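Local coordinates for protein DNA helicase RecQ (Deinococcus radiodurans, PDB 4Q48) that probably couples ATP hydrolysis to 3'-5' translocation and unwinding of duplex DNA, this chain being the zinc-binding catalytic core of the longer RecQ helicase, at residues Thr180-Glu185 and Ser316-Tyr321; Val346-Met351 and Ser367-Leu372; Gln418-Ala423 and Lys468-Val473; Thr437-Gly442 and Asp446-Gln451; Gln476-Gly481 and Phe489-Thr494. All blocks are in the same frame, centred on the assembly; numbering follows the deposited sequence.

Contact 1 of 5, residues Thr180-Glu185 and Ser316-Tyr321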
# COMPACT_ATOMS: atom_id res chain seq x y z
N THR A 180 -5.61 -5.79 -4.77
CA THR A 180 -4.50 -4.84 -4.80
C THR A 180 -3.53 -5.05 -3.63
O THR A 180 -3.87 -5.67 -2.62
CB THR A 180 -5.00 -3.36 -4.81
OG1 THR A 180 -3.88 -2.47 -4.95
CG2 THR A 180 -5.78 -3.03 -3.54
N ALA A 181 -2.32 -4.52 -3.79
CA ALA A 181 -1.29 -4.60 -2.76
C ALA A 181 -1.03 -3.20 -2.21
O ALA A 181 -0.26 -3.03 -1.27
CB ALA A 181 -0.01 -5.21 -3.30
N THR A 182 -1.65 -2.20 -2.81
CA THR A 182 -1.47 -0.85 -2.32
C THR A 182 -2.86 -0.35 -1.97
O THR A 182 -3.66 0.01 -2.84
CB THR A 182 -0.80 0.07 -3.35
OG1 THR A 182 -1.81 0.79 -4.09
CG2 THR A 182 0.09 -0.75 -4.30
N ALA A 183 -3.09 -0.22 -0.68
CA ALA A 183 -4.43 -0.01 -0.15
C ALA A 183 -4.65 1.38 0.45
O ALA A 183 -5.33 1.52 1.47
CB ALA A 183 -4.75 -1.10 0.88
N ASP A 184 -4.04 2.39 -0.18
CA ASP A 184 -4.32 3.79 0.14
C ASP A 184 -5.84 4.05 0.31
O ASP A 184 -6.66 3.56 -0.47
CB ASP A 184 -3.71 4.69 -0.94
CG ASP A 184 -3.49 6.11 -0.46
OD1 ASP A 184 -4.01 6.46 0.61
OD2 ASP A 184 -2.79 6.88 -1.15
N GLU A 185 -6.19 4.80 1.35
CA GLU A 185 -7.57 4.89 1.84
C GLU A 185 -8.48 5.64 0.88
O GLU A 185 -9.62 5.23 0.67
CB GLU A 185 -7.53 5.58 3.20
CG GLU A 185 -8.84 5.87 3.90
CD GLU A 185 -8.64 6.86 5.07
OE1 GLU A 185 -7.50 6.93 5.61
OE2 GLU A 185 -9.60 7.56 5.44
N SER A 316 7.61 6.75 -0.73
CA SER A 316 6.28 6.56 -0.20
C SER A 316 6.21 5.46 0.85
O SER A 316 7.17 4.69 1.02
CB SER A 316 5.33 6.25 -1.34
OG SER A 316 5.70 5.04 -1.96
N MET A 317 5.06 5.36 1.51
CA MET A 317 4.77 4.25 2.41
C MET A 317 4.73 2.92 1.64
O MET A 317 5.19 1.89 2.14
CB MET A 317 3.44 4.46 3.14
CG MET A 317 3.47 5.53 4.22
SD MET A 317 4.53 5.10 5.61
CE MET A 317 3.38 4.20 6.65
N GLU A 318 4.16 2.94 0.43
CA GLU A 318 4.13 1.75 -0.43
C GLU A 318 5.56 1.24 -0.67
O GLU A 318 5.85 0.06 -0.44
CB GLU A 318 3.50 2.06 -1.78
CG GLU A 318 2.03 2.38 -1.77
CD GLU A 318 1.78 3.86 -1.53
OE1 GLU A 318 2.63 4.52 -0.89
OE2 GLU A 318 0.75 4.37 -2.02
N GLY A 319 6.44 2.15 -1.09
CA GLY A 319 7.82 1.82 -1.35
C GLY A 319 8.56 1.35 -0.11
O GLY A 319 9.33 0.39 -0.16
N TYR A 320 8.32 2.04 0.99
CA TYR A 320 8.95 1.70 2.26
C TYR A 320 8.56 0.28 2.67
O TYR A 320 9.40 -0.52 3.08
CB TYR A 320 8.57 2.73 3.33
CG TYR A 320 9.07 2.39 4.71
CD1 TYR A 320 10.40 2.58 5.06
CD2 TYR A 320 8.22 1.83 5.64
CE1 TYR A 320 10.85 2.24 6.33
CE2 TYR A 320 8.66 1.49 6.90
CZ TYR A 320 9.97 1.69 7.25
OH TYR A 320 10.39 1.35 8.53
N TYR A 321 7.28 -0.04 2.54
CA TYR A 321 6.82 -1.37 2.89
C TYR A 321 7.40 -2.46 1.96
O TYR A 321 7.77 -3.55 2.42
CB TYR A 321 5.29 -1.42 2.84
CG TYR A 321 4.76 -2.76 3.20
CD1 TYR A 321 4.58 -3.11 4.54
CD2 TYR A 321 4.48 -3.70 2.22
CE1 TYR A 321 4.09 -4.37 4.88
CE2 TYR A 321 4.01 -4.95 2.55
CZ TYR A 321 3.81 -5.28 3.88
OH TYR A 321 3.33 -6.52 4.17
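Thr182 and Glu318 bring the two backbones closest, their CA atoms 6.5 Å apart, where the irregular loop 180-185 passes the first turn of helix 317-324. The side chains meet thinly: Thr182 CB lies 4.0 Å from Glu318 CG, a branched carbon against a methylene, which lets a threonine and a glutamate share an apolar flank while their oxygens turn elsewhere. Glu318 bends at chi2 (88°), folding its carboxylate back toward its own helix start, where Ser316 OG gives OE1 a weak hydrogen bond. That same hydroxyl caps the helix by accepting from Gly319 N at 3.1 Å. The loop follows strand 176-180 of the first RecA-like domain, whereas the helix belongs to the second, so this contact spans the two motor domains of a superfamily 2 helicase. On the loop side Thr180 OG1 accepts from Thr182 N in an ST turn, the N-H pointing nearly straight at it (164°). Asp184 OD2 stands 4.4 Å from Glu318 OE2. Two carboxylates this near would probably repel, but Lys368, which comes from helix 359-376, forms a salt bridge to each and is likely to offset their charge.

Contact 2 of 5, residues Val346-Met351 and Ser367-Leu372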
# COMPACT_ATOMS: atom_id res chain seq x y z
N VAL A 346 13.32 18.77 3.71
CA VAL A 346 13.47 20.01 2.96
C VAL A 346 13.80 19.74 1.49
O VAL A 346 13.16 20.30 0.60
CB VAL A 346 14.58 20.90 3.57
CG1 VAL A 346 14.85 22.10 2.68
CG2 VAL A 346 14.17 21.36 4.96
N ASN A 347 14.75 18.85 1.24
CA ASN A 347 15.16 18.55 -0.12
C ASN A 347 13.98 18.00 -0.90
O ASN A 347 13.76 18.38 -2.06
CB ASN A 347 16.34 17.56 -0.13
CG ASN A 347 17.12 17.54 -1.46
OD1 ASN A 347 16.55 17.77 -2.54
ND2 ASN A 347 18.42 17.26 -1.39
N VAL A 348 13.19 17.16 -0.24
CA VAL A 348 12.02 16.56 -0.87
C VAL A 348 10.95 17.57 -1.21
O VAL A 348 10.44 17.58 -2.33
CB VAL A 348 11.39 15.49 0.03
CG1 VAL A 348 9.97 15.15 -0.43
CG2 VAL A 348 12.28 14.27 0.07
N ARG A 349 10.63 18.45 -0.27
CA ARG A 349 9.56 19.42 -0.48
C ARG A 349 9.97 20.42 -1.56
O ARG A 349 9.10 20.98 -2.25
CB ARG A 349 9.12 20.08 0.83
CG ARG A 349 8.08 19.22 1.55
CD ARG A 349 7.09 19.99 2.41
NE ARG A 349 7.60 20.19 3.77
CZ ARG A 349 7.25 19.46 4.82
NH1 ARG A 349 6.38 18.46 4.68
NH2 ARG A 349 7.77 19.72 6.01
N ARG A 350 11.28 20.61 -1.74
CA ARG A 350 11.74 21.53 -2.78
C ARG A 350 11.56 20.91 -4.17
O ARG A 350 11.09 21.58 -5.09
CB ARG A 350 13.23 21.87 -2.60
CG ARG A 350 13.85 22.49 -3.87
CD ARG A 350 15.38 22.66 -3.85
NE ARG A 350 16.12 21.43 -4.18
CZ ARG A 350 16.20 20.89 -5.41
NH1 ARG A 350 15.56 21.45 -6.44
NH2 ARG A 350 16.89 19.78 -5.60
N MET A 351 11.86 19.62 -4.30
CA MET A 351 11.65 18.93 -5.56
C MET A 351 10.18 18.83 -5.95
O MET A 351 9.85 18.94 -7.13
CB MET A 351 12.26 17.54 -5.51
CG MET A 351 13.74 17.59 -5.63
SD MET A 351 14.46 15.99 -5.30
CE MET A 351 16.19 16.44 -5.38
N SER A 367 0.53 14.21 -0.20
CA SER A 367 -0.06 13.39 0.84
C SER A 367 0.78 12.13 1.03
O SER A 367 0.84 11.60 2.14
CB SER A 367 -1.50 13.03 0.53
OG SER A 367 -1.57 12.36 -0.69
N LYS A 368 1.42 11.65 -0.04
CA LYS A 368 2.33 10.51 0.08
C LYS A 368 3.33 10.82 1.16
O LYS A 368 3.53 10.02 2.07
CB LYS A 368 3.07 10.20 -1.22
CG LYS A 368 2.27 9.52 -2.31
CD LYS A 368 1.34 8.43 -1.76
CE LYS A 368 0.60 7.69 -2.88
NZ LYS A 368 -0.25 6.56 -2.38
N LEU A 369 3.91 12.01 1.05
CA LEU A 369 4.91 12.50 1.98
C LEU A 369 4.33 12.72 3.37
O LEU A 369 4.98 12.46 4.37
CB LEU A 369 5.53 13.80 1.47
CG LEU A 369 6.46 14.47 2.48
CD1 LEU A 369 7.67 13.58 2.71
CD2 LEU A 369 6.84 15.86 2.09
N ASP A 370 3.11 13.25 3.44
CA ASP A 370 2.46 13.51 4.73
C ASP A 370 2.21 12.19 5.45
O ASP A 370 2.39 12.09 6.67
CB ASP A 370 1.14 14.26 4.55
CG ASP A 370 0.42 14.48 5.88
OD1 ASP A 370 0.79 15.40 6.68
OD2 ASP A 370 -0.54 13.70 6.13
N ALA A 371 1.81 11.19 4.69
CA ALA A 371 1.59 9.89 5.24
C ALA A 371 2.91 9.41 5.83
O ALA A 371 2.97 9.02 7.01
CB ALA A 371 1.10 8.96 4.19
N LEU A 372 3.98 9.48 5.03
CA LEU A 372 5.26 8.93 5.43
C LEU A 372 5.81 9.61 6.70
O LEU A 372 6.16 8.94 7.67
CB LEU A 372 6.25 9.05 4.27
CG LEU A 372 7.63 8.42 4.46
CD1 LEU A 372 7.50 7.00 4.99
CD2 LEU A 372 8.32 8.40 3.13
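Leu369 reaches across to Val348 and Arg349, joining neighbouring helices 342-354 and 359-376 of the helical part of the RecQ zinc-binding region. It has by far the largest share of buried surface here, and its two methyls divide the work. CD2 is the busier: it lies 4.1 Å from Val348 CG1 and also packs on the arginine, while CD1 approaches Val348 CG1 at 4.2 Å. Leucine and valine thus meet tip to tip, the forked end of the leucine against the CG1 branch of the valine. Leu369 CG is anti to the backbone N (chi1 172°), which carries the forked end outward from its helix, and Val348 CG1 takes the equivalent place on the other side. Branched apolar residues suit this pairing, in which the nearest CA atoms, those of Val348 and Leu369, are 8.7 Å apart.

Arg349 starts out flanking the contact and then comes nearer at its end, its chain crossing the leucine at about a right angle. The bend at chi3 (-88°) brings the guanidinium back beside the leucine while the aliphatic part supplies the apolar surface. Arginine is a sensible choice at this margin, since its methylenes can cover a leucine while the exposed residue keeps its charged group at the surface. No hydrogen bond joins the segments. The leucine methyl CD2 lies 3.6 Å from Arg349 CG and 3.7 Å from Arg349 NH1.

Contact 3 of 5, residues Gln418-Ala423 and Lys468-Val473; sequences QMALSA and KLWRSV
Trp470 pushes the far edge of its indole toward helix 414-426, where Met419 and Ala420 form its seat and Glu416 also touches the ring. Its CG is anti to the carbonyl carbon (chi1 -75°), and although the side chain leaves its helix obliquely to the partner, its length brings the six-membered ring across. Met419 meets that ring at the rim rather than over a face: SD lies 3.8 Å from Trp470 CH2, and the sulfur sits 78° off the ring normal, a Met-aromatic contact of the edge type. Met419 CB comes to 4.0 Å from the same CH2, so the ring corner is touched by both the root and the sulfur of the methionine. A long, unbranched and polarisable side chain suits this place because it can follow the outline of the indole.

In the other direction the bump is the Ala420 methyl, a knob in a hole of helix 467-479 whose four corners are Trp470, Val473, Leu474 and Leu477: knobs-into-holes packing. Ala420 CB is 4.2 Å from Trp470 CZ3 and equally far from Val473 CG1. So small a knob lets the backbones come close, and Ala420 and Val473 are the nearest CA pair, at 7.9 Å. Beyond the segments, Trp470 also packs on Leu440, and its NE1 donates to Gly462 O, which satisfies the buried indole N-H.

The segment axes approach to 10.8 Å and cross at -76°; both helices belong to the helical core of the winged-helix RQC domain.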
# COMPACT_ATOMS: atom_id res chain seq x y z
N GLN A 418 -10.99 15.42 21.49
CA GLN A 418 -12.44 15.23 21.67
C GLN A 418 -13.19 16.53 21.37
O GLN A 418 -14.15 16.54 20.59
CB GLN A 418 -12.78 14.75 23.07
CG GLN A 418 -12.23 13.39 23.49
CD GLN A 418 -12.45 13.12 25.00
OE1 GLN A 418 -12.84 14.02 25.77
NE2 GLN A 418 -12.21 11.90 25.42
N MET A 419 -12.74 17.64 21.96
CA MET A 419 -13.36 18.93 21.68
C MET A 419 -13.42 19.19 20.19
O MET A 419 -14.44 19.61 19.65
CB MET A 419 -12.61 20.05 22.33
CG MET A 419 -12.93 20.27 23.74
SD MET A 419 -11.85 21.56 24.38
CE MET A 419 -11.54 20.89 26.02
N ALA A 420 -12.32 18.89 19.52
CA ALA A 420 -12.23 19.19 18.11
C ALA A 420 -13.18 18.30 17.33
O ALA A 420 -13.94 18.79 16.50
CB ALA A 420 -10.80 19.04 17.60
N LEU A 421 -13.18 17.00 17.63
CA LEU A 421 -14.06 16.07 16.93
C LEU A 421 -15.55 16.43 17.15
O LEU A 421 -16.37 16.33 16.23
CB LEU A 421 -13.79 14.63 17.36
CG LEU A 421 -12.42 14.03 16.99
CD1 LEU A 421 -12.23 12.70 17.68
CD2 LEU A 421 -12.12 13.87 15.49
N SER A 422 -15.92 16.87 18.35
CA SER A 422 -17.33 17.21 18.54
C SER A 422 -17.65 18.45 17.74
O SER A 422 -18.70 18.52 17.08
CB SER A 422 -17.68 17.39 20.00
OG SER A 422 -17.46 16.16 20.67
N ALA A 423 -16.71 19.39 17.74
CA ALA A 423 -16.91 20.68 17.12
C ALA A 423 -17.26 20.49 15.65
O ALA A 423 -18.21 21.09 15.12
CB ALA A 423 -15.66 21.52 17.26
N LYS A 468 -2.82 28.44 17.34
CA LYS A 468 -1.77 27.58 16.78
C LYS A 468 -1.93 26.11 17.19
O LYS A 468 -1.68 25.19 16.40
CB LYS A 468 -0.37 28.11 17.16
CG LYS A 468 0.13 27.78 18.57
CD LYS A 468 1.54 28.32 18.84
CE LYS A 468 2.60 27.22 18.67
NZ LYS A 468 3.99 27.65 19.06
N LEU A 469 -2.35 25.89 18.42
CA LEU A 469 -2.50 24.55 18.95
C LEU A 469 -3.64 23.78 18.26
O LEU A 469 -3.52 22.57 17.98
CB LEU A 469 -2.79 24.63 20.44
CG LEU A 469 -2.88 23.30 21.13
CD1 LEU A 469 -2.02 23.34 22.36
CD2 LEU A 469 -4.32 23.02 21.47
N TRP A 470 -4.75 24.48 18.02
CA TRP A 470 -5.90 23.84 17.43
C TRP A 470 -5.59 23.40 16.04
O TRP A 470 -5.93 22.28 15.67
CB TRP A 470 -7.09 24.78 17.44
CG TRP A 470 -7.67 24.89 18.79
CD1 TRP A 470 -7.77 26.02 19.56
CD2 TRP A 470 -8.22 23.83 19.56
NE1 TRP A 470 -8.34 25.71 20.77
CE2 TRP A 470 -8.63 24.37 20.80
CE3 TRP A 470 -8.40 22.46 19.34
CZ2 TRP A 470 -9.22 23.59 21.80
CZ3 TRP A 470 -8.98 21.68 20.35
CH2 TRP A 470 -9.38 22.25 21.56
N ARG A 471 -4.91 24.26 15.28
CA ARG A 471 -4.61 23.95 13.89
C ARG A 471 -3.73 22.72 13.88
O ARG A 471 -3.85 21.85 12.99
CB ARG A 471 -3.92 25.12 13.20
CG ARG A 471 -4.82 26.30 12.88
CD ARG A 471 -6.07 25.91 12.09
NE ARG A 471 -5.80 25.73 10.66
CZ ARG A 471 -5.84 26.72 9.77
NH1 ARG A 471 -6.12 27.96 10.18
NH2 ARG A 471 -5.59 26.47 8.48
N SER A 472 -2.86 22.66 14.88
CA SER A 472 -1.96 21.54 15.10
C SER A 472 -2.74 20.25 15.45
O SER A 472 -2.57 19.21 14.79
CB SER A 472 -0.97 21.87 16.21
OG SER A 472 -0.39 20.69 16.73
N VAL A 473 -3.61 20.35 16.46
CA VAL A 473 -4.46 19.23 16.85
C VAL A 473 -5.23 18.75 15.63
O VAL A 473 -5.31 17.53 15.37
CB VAL A 473 -5.48 19.61 17.97
CG1 VAL A 473 -6.62 18.64 18.00
CG2 VAL A 473 -4.82 19.68 19.33

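Contact 4 of 5, residues Thr437-Gly442 and Asp446-Gln451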
# COMPACT_ATOMS: atom_id res chain seq x y z
N THR A 437 -11.70 26.34 14.20
CA THR A 437 -10.82 26.92 15.21
C THR A 437 -11.48 28.15 15.81
O THR A 437 -11.29 28.43 17.00
CB THR A 437 -9.45 27.26 14.62
OG1 THR A 437 -8.87 26.08 14.04
CG2 THR A 437 -8.53 27.83 15.67
N ASP A 438 -12.23 28.87 14.98
CA ASP A 438 -12.98 30.06 15.42
C ASP A 438 -14.04 29.66 16.43
O ASP A 438 -14.18 30.29 17.48
CB ASP A 438 -13.67 30.77 14.24
CG ASP A 438 -12.76 31.75 13.52
OD1 ASP A 438 -11.79 32.25 14.15
OD2 ASP A 438 -13.02 32.00 12.31
N VAL A 439 -14.78 28.61 16.08
CA VAL A 439 -15.81 28.10 16.94
C VAL A 439 -15.18 27.67 18.26
O VAL A 439 -15.62 28.07 19.34
CB VAL A 439 -16.57 26.92 16.30
CG1 VAL A 439 -17.58 26.35 17.27
CG2 VAL A 439 -17.25 27.36 15.00
N LEU A 440 -14.12 26.88 18.15
CA LEU A 440 -13.42 26.41 19.34
C LEU A 440 -12.97 27.56 20.24
O LEU A 440 -13.00 27.44 21.46
CB LEU A 440 -12.22 25.56 18.93
CG LEU A 440 -12.57 24.15 18.46
CD1 LEU A 440 -11.36 23.48 17.78
CD2 LEU A 440 -13.05 23.32 19.64
N LEU A 441 -12.56 28.68 19.64
CA LEU A 441 -11.98 29.79 20.39
C LEU A 441 -13.02 30.75 20.91
O LEU A 441 -12.77 31.56 21.80
CB LEU A 441 -10.98 30.54 19.51
CG LEU A 441 -9.63 29.87 19.27
CD1 LEU A 441 -8.83 30.69 18.31
CD2 LEU A 441 -8.89 29.69 20.58
N GLY A 442 -14.22 30.65 20.35
CA GLY A 442 -15.28 31.54 20.76
C GLY A 442 -15.10 32.90 20.13
O GLY A 442 -15.35 33.91 20.78
N ASP A 446 -17.68 36.64 11.21
CA ASP A 446 -18.99 36.86 10.67
C ASP A 446 -19.45 35.61 9.95
O ASP A 446 -20.65 35.34 9.88
CB ASP A 446 -18.98 38.09 9.76
CG ASP A 446 -18.72 39.39 10.54
OD1 ASP A 446 -18.89 39.40 11.79
OD2 ASP A 446 -18.31 40.39 9.90
N LYS A 447 -18.47 34.85 9.45
CA LYS A 447 -18.72 33.49 8.95
C LYS A 447 -19.40 32.68 10.05
O LYS A 447 -20.32 31.89 9.79
CB LYS A 447 -17.43 32.81 8.49
CG LYS A 447 -16.21 33.37 9.20
CD LYS A 447 -14.97 32.45 9.27
CE LYS A 447 -14.23 32.33 7.92
NZ LYS A 447 -13.01 31.46 8.03
N VAL A 448 -18.93 32.87 11.28
CA VAL A 448 -19.53 32.21 12.43
C VAL A 448 -20.98 32.68 12.63
O VAL A 448 -21.90 31.87 12.66
CB VAL A 448 -18.71 32.46 13.72
CG1 VAL A 448 -19.54 32.17 14.98
CG2 VAL A 448 -17.44 31.65 13.71
N LEU A 449 -21.18 33.99 12.70
CA LEU A 449 -22.49 34.57 12.99
C LEU A 449 -23.48 34.18 11.89
O LEU A 449 -24.65 33.88 12.16
CB LEU A 449 -22.38 36.09 13.11
CG LEU A 449 -21.51 36.58 14.29
CD1 LEU A 449 -21.24 38.09 14.27
CD2 LEU A 449 -22.09 36.18 15.62
N ALA A 450 -23.00 34.15 10.65
CA ALA A 450 -23.81 33.72 9.51
C ALA A 450 -24.41 32.31 9.63
O ALA A 450 -25.45 32.02 9.03
CB ALA A 450 -22.97 33.81 8.24
N GLN A 451 -23.75 31.42 10.38
CA GLN A 451 -24.21 30.03 10.53
C GLN A 451 -24.84 29.76 11.91
O GLN A 451 -25.35 28.67 12.17
CB GLN A 451 -23.06 29.04 10.28
CG GLN A 451 -22.37 29.18 8.94
CD GLN A 451 -23.11 28.47 7.82
OE1 GLN A 451 -24.02 27.69 8.08
NE2 GLN A 451 -22.73 28.74 6.58
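Asp438 and Lys447 cross at about a right angle, with the lysine shaft running past the carboxylate instead of pointing straight at it. Asp438 OD2 lies 3.6 Å from Lys447 CD, a methylene, whereas NZ is 4.3 Å from that oxygen. With the lysine bent at chi3 (74°), it is thus CD that comes nearest, and the charges probably attract weakly but are too far apart for a salt bridge. The same OD2 takes a weak hydrogen bond from Thr445 OG1, and OD1 forms a long, weak ion pair with Arg443, so the acid is shared among several modest partners just before helix 446-451.

Val448 works alongside. Its CG2, anti to the carbonyl carbon, points at the root of the aspartate, 3.9 Å from Asp438 CB, and more loosely meets Val439 CG2 at 4.5 Å. A short apolar side chain suits this buried spot between the two.

Gly442 ends the first helix in a Schellman motif, its positive phi being easy for glycine, and the chain then turns into the second helix. The segment axes cross at -82°. Within the RQC domain, Phe459 packs on Val448, while helix 433-441 rests on helix 467-479 through Thr437, which touches Arg471 and Leu474.

Contact 5 of 5, residues Gln476-Gly481 and Phe489-Thr494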
# COMPACT_ATOMS: atom_id res chain seq x y z
N GLN A 476 -3.20 16.84 13.13
CA GLN A 476 -2.86 15.58 13.71
C GLN A 476 -4.03 14.62 13.55
O GLN A 476 -3.84 13.46 13.17
CB GLN A 476 -2.47 15.76 15.18
CG GLN A 476 -1.65 14.62 15.68
CD GLN A 476 -0.24 14.62 15.09
OE1 GLN A 476 0.43 15.66 15.03
NE2 GLN A 476 0.17 13.46 14.56
N LEU A 477 -5.24 15.14 13.79
CA LEU A 477 -6.44 14.31 13.66
C LEU A 477 -6.66 13.98 12.20
O LEU A 477 -7.12 12.89 11.86
CB LEU A 477 -7.67 15.01 14.25
CG LEU A 477 -7.72 15.01 15.78
CD1 LEU A 477 -8.77 15.98 16.29
CD2 LEU A 477 -7.96 13.62 16.28
N VAL A 478 -6.30 14.91 11.33
CA VAL A 478 -6.45 14.66 9.90
C VAL A 478 -5.45 13.59 9.50
O VAL A 478 -5.84 12.60 8.87
CB VAL A 478 -6.25 15.93 9.03
CG1 VAL A 478 -6.23 15.56 7.56
CG2 VAL A 478 -7.36 16.92 9.29
N SER A 479 -4.18 13.79 9.86
CA SER A 479 -3.14 12.85 9.44
C SER A 479 -3.38 11.43 9.89
O SER A 479 -3.05 10.51 9.16
CB SER A 479 -1.77 13.28 9.93
OG SER A 479 -1.36 14.40 9.18
N LEU A 480 -3.98 11.26 11.06
CA LEU A 480 -4.17 9.93 11.61
C LEU A 480 -5.52 9.33 11.17
O LEU A 480 -5.86 8.17 11.50
CB LEU A 480 -4.02 9.98 13.13
CG LEU A 480 -2.57 10.30 13.56
CD1 LEU A 480 -2.42 10.77 15.01
CD2 LEU A 480 -1.62 9.12 13.32
N GLY A 481 -6.28 10.10 10.39
CA GLY A 481 -7.55 9.64 9.85
C GLY A 481 -8.73 9.72 10.81
O GLY A 481 -9.77 9.09 10.59
N PHE A 489 -11.29 21.51 1.89
CA PHE A 489 -10.78 21.99 3.16
C PHE A 489 -11.78 21.87 4.28
O PHE A 489 -11.46 22.18 5.43
CB PHE A 489 -10.33 23.45 2.99
CG PHE A 489 -9.36 23.62 1.88
CD1 PHE A 489 -8.28 22.75 1.76
CD2 PHE A 489 -9.57 24.58 0.90
CE1 PHE A 489 -7.41 22.85 0.72
CE2 PHE A 489 -8.68 24.69 -0.14
CZ PHE A 489 -7.60 23.82 -0.23
N GLY A 490 -12.93 21.28 3.99
CA GLY A 490 -13.88 20.95 5.05
C GLY A 490 -13.53 19.61 5.67
O GLY A 490 -13.17 18.66 4.99
N LEU A 491 -13.66 19.53 6.99
CA LEU A 491 -13.21 18.34 7.69
C LEU A 491 -14.42 17.54 8.20
O LEU A 491 -15.29 18.10 8.86
CB LEU A 491 -12.28 18.74 8.84
CG LEU A 491 -11.06 19.52 8.34
CD1 LEU A 491 -10.27 20.10 9.47
CD2 LEU A 491 -10.20 18.58 7.54
N ARG A 492 -14.44 16.25 7.85
CA ARG A 492 -15.51 15.31 8.20
C ARG A 492 -15.00 14.38 9.29
O ARG A 492 -13.91 13.78 9.14
CB ARG A 492 -15.91 14.46 6.99
CG ARG A 492 -16.33 15.21 5.73
CD ARG A 492 -16.68 14.21 4.59
NE ARG A 492 -17.39 14.81 3.45
CZ ARG A 492 -18.70 15.01 3.40
NH1 ARG A 492 -19.48 14.65 4.42
NH2 ARG A 492 -19.24 15.55 2.31
N ALA A 493 -15.78 14.16 10.34
CA ALA A 493 -15.43 13.11 11.30
C ALA A 493 -15.59 11.76 10.65
O ALA A 493 -16.65 11.44 10.17
CB ALA A 493 -16.30 13.19 12.55
N THR A 494 -14.53 10.98 10.61
CA THR A 494 -14.60 9.63 10.06
C THR A 494 -15.16 8.63 11.08
O THR A 494 -15.37 8.98 12.25
CB THR A 494 -13.24 9.12 9.61
OG1 THR A 494 -12.50 8.74 10.78
CG2 THR A 494 -12.49 10.17 8.81
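Leu491 lays its CD2 methyl against Val478 CG2 at 3.7 Å, the two side chains crossing at about a right angle. This contact belongs to the winged-helix fold of the RQC domain: helix 467-479 ends here, and strand 492-493 pairs antiparallel with 483-484 in the small hairpin of the wing. Val478 turns CG2 anti to its carbonyl carbon, leaving that methyl to face the leucine. Both residues are apolar and branched, which suits a join between a helix flank and the chain that returns past it; Leu483 also packs on Val478.

The second point of attachment is polar. Gly481 follows the helix in a Schellman motif, whose positive phi (81°) glycine adopts easily. Thr494, just past strand 492-493, donates its hydroxyl to Gly481 O, and threonine suits the place because it carries that donor on a short side chain. With chi1 at 77° the hydroxyl lies between the backbone N and the carbonyl carbon, and this sends OG1 toward the glycine. A valine at Thr494 would probably leave the Gly481 carbonyl without this donor and loosen the tie between the helix end and the hairpin. The donor lies in the carbonyl plane with a C=O...donor angle of 152°, and Thr494 OG1 is 2.8 Å from Gly481 O.

How the contacts relate
Lys368, on a helix of contact 2, ties it to contact 1 by salt bridges to Glu318 and Asp184, the centres being 16 Å apart. Contact 2 in turn meets contact 5 through a probable hydrogen bond between Ser479 OG and Asp370 OD2 at 3.2 Å, linking the zinc-binding region to the RQC domain. There, contacts 3 and 5 share helix 467-479, with centres about 10 Å apart. Contact 4 is nested in the loop closed by contact 3; their centres are 14 Å apart, and helices 433-441 and 467-479 pack together. Contact 1 is the one near the nucleotide site: the Thr182 side chain is about 8 Å from that of Lys52, which binds ADP in another crystal of this protein; no nucleotide is bound here.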